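Local coordinates for protein 4-hydroxy-tetrahydrodipicolinate synthase (Methanocaldococcus jannaschii DSM 2661, PDB 2YXG) that probably catalyses the condensation of pyruvate with aspartate semialdehyde to 4-hydroxy-tetrahydrodipicolinate in the diaminopimelate route to lysine, at residues A[202-205]-A[211-214]. Residues are numbered along the deposited sequence; the frame is centred on the assembly and turned at random.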
ATOM      1  N   SER A 202      18.771  -9.854  14.663  1.00 19.80           N
ATOM      2  CA  SER A 202      18.292  -8.726  15.434  1.00 20.91           C
ATOM      3  C   SER A 202      19.200  -7.477  15.343  1.00 21.02           C
ATOM      4  O   SER A 202      20.426  -7.566  15.411  1.00 20.19           O
ATOM      5  CB  SER A 202      18.166  -9.180  16.908  1.00 21.02           C
ATOM      6  OG  SER A 202      17.964  -8.114  17.800  1.00 20.81           O
ATOM      7  N   VAL A 203      18.554  -6.317  15.281  1.00 19.52           N
ATOM      8  CA  VAL A 203      19.217  -5.047  15.445  1.00 19.29           C
ATOM      9  C   VAL A 203      19.406  -4.727  16.951  1.00 19.58           C
ATOM     10  O   VAL A 203      20.506  -4.431  17.397  1.00 19.19           O
ATOM     11  CB  VAL A 203      18.370  -3.994  14.737  1.00 19.47           C
ATOM     12  CG1 VAL A 203      18.909  -2.631  14.957  1.00 17.64           C
ATOM     13  CG2 VAL A 203      18.286  -4.363  13.231  1.00 19.70           C
ATOM     14  N   VAL A 204      18.314  -4.789  17.727  1.00 20.47           N
ATOM     15  CA  VAL A 204      18.337  -4.410  19.102  1.00 20.56           C
ATOM     16  C   VAL A 204      19.234  -5.316  19.945  1.00 21.49           C
ATOM     17  O   VAL A 204      19.731  -4.881  20.975  1.00 23.67           O
ATOM     18  CB  VAL A 204      16.908  -4.295  19.698  1.00 21.78           C
ATOM     19  CG1 VAL A 204      16.315  -5.666  20.072  1.00 19.95           C
ATOM     20  CG2 VAL A 204      16.948  -3.391  20.954  1.00 22.81           C
ATOM     21  N   ALA A 205      19.491  -6.566  19.538  1.00 21.53           N
ATOM     22  CA  ALA A 205      20.432  -7.400  20.332  1.00 21.05           C
ATOM     23  C   ALA A 205      21.848  -6.819  20.335  1.00 22.01           C
ATOM     24  O   ALA A 205      22.689  -7.232  21.145  1.00 23.19           O
ATOM     25  CB  ALA A 205      20.429  -8.892  19.902  1.00 19.47           C
ATOM     26  N   GLU A 211      19.319  -9.387  27.527  1.00 28.51           N
ATOM     27  CA  GLU A 211      17.883  -9.330  27.660  1.00 27.44           C
ATOM     28  C   GLU A 211      17.157 -10.006  26.495  1.00 27.15           C
ATOM     29  O   GLU A 211      16.229 -10.811  26.694  1.00 27.42           O
ATOM     30  CB  GLU A 211      17.472  -7.870  27.817  1.00 28.03           C
ATOM     31  CG  GLU A 211      18.051  -7.179  29.075  1.00 28.51           C
ATOM     32  CD  GLU A 211      19.486  -6.626  28.918  1.00 33.01           C
ATOM     33  OE1 GLU A 211      20.249  -6.957  27.959  1.00 32.75           O
ATOM     34  OE2 GLU A 211      19.888  -5.856  29.816  1.00 37.12           O
ATOM     35  N   PHE A 212      17.581  -9.690  25.275  1.00 26.36           N
ATOM     36  CA  PHE A 212      17.006 -10.343  24.113  1.00 25.86           C
ATOM     37  C   PHE A 212      17.207 -11.866  24.096  1.00 23.87           C
ATOM     38  O   PHE A 212      16.264 -12.574  23.891  1.00 23.32           O
ATOM     39  CB  PHE A 212      17.509  -9.702  22.807  1.00 27.02           C
ATOM     40  CG  PHE A 212      16.395  -9.423  21.831  1.00 27.72           C
ATOM     41  CD1 PHE A 212      15.295  -8.642  22.231  1.00 29.63           C
ATOM     42  CD2 PHE A 212      16.406  -9.974  20.554  1.00 29.16           C
ATOM     43  CE1 PHE A 212      14.229  -8.402  21.373  1.00 29.28           C
ATOM     44  CE2 PHE A 212      15.325  -9.733  19.673  1.00 27.72           C
ATOM     45  CZ  PHE A 212      14.249  -8.944  20.097  1.00 27.00           C
ATOM     46  N   VAL A 213      18.422 -12.348  24.332  1.00 21.69           N
ATOM     47  CA  VAL A 213      18.666 -13.785  24.476  1.00 22.05           C
ATOM     48  C   VAL A 213      17.721 -14.420  25.486  1.00 23.25           C
ATOM     49  O   VAL A 213      17.141 -15.496  25.263  1.00 23.42           O
ATOM     50  CB  VAL A 213      20.136 -14.074  24.895  1.00 22.11           C
ATOM     51  CG1 VAL A 213      20.260 -15.450  25.567  1.00 20.47           C
ATOM     52  CG2 VAL A 213      21.093 -13.843  23.678  1.00 19.97           C
ATOM     53  N   GLU A 214      17.546 -13.764  26.611  1.00 23.72           N
ATOM     54  CA  GLU A 214      16.723 -14.411  27.582  1.00 26.87           C
ATOM     55  C   GLU A 214      15.230 -14.348  27.200  1.00 24.44           C
ATOM     56  O   GLU A 214      14.507 -15.335  27.413  1.00 22.72           O
ATOM     57  CB  GLU A 214      17.096 -13.983  29.002  1.00 26.82           C
ATOM     58  CG  GLU A 214      16.467 -12.771  29.537  1.00 31.64           C
ATOM     59  CD  GLU A 214      16.701 -12.662  31.105  1.00 35.32           C
ATOM     60  OE1 GLU A 214      17.919 -12.505  31.527  1.00 38.88           O
ATOM     61  OE2 GLU A 214      15.663 -12.761  31.874  1.00 41.47           O
TER
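Ala205 and Phe212 bring the two backbones closest, CA to CA 5.9 Å, where the end of barrel strand 199-202 and the short 3-10 turn that follows it face the first turns of helix 209-221. Phe212 reaches back from the helix and takes all three contacts. Val204 lays CG1 over one face of its ring, 3.8 Å from the Phe212 centroid and only 14° off the normal, a CH-pi contact shifted toward the rim. With chi1 at 80°, Val204 holds this methyl between its own backbone N and carbonyl carbon, the position that brings it over the ring. Ser202, which directly follows Ile201, a predicted pyruvate-binding residue, approaches obliquely, its OG 3.6 Å from Phe212 CE2, while the Ala205 methyl meets the root of the side chain, CB to Phe212 CB 4.2 Å. The same Ser202 OG, swung to the far side from its own N (chi1 168°), accepts from Ala205 N at 2.8 Å, closing an ST motif. Leu234 and Met238 of helix 224-240 touch Phe212 as well. Cutting Phe212 back to an alanine here is likely to strip the Val204 methyl of its aromatic face and open a gap between turn and helix. The contact thus joins the eighth strand of the TIM barrel to its following helix by dispersion and CH-pi packing, the buried Ser202 hydroxyl beside the ring being satisfied by Ala205 N and Asp186.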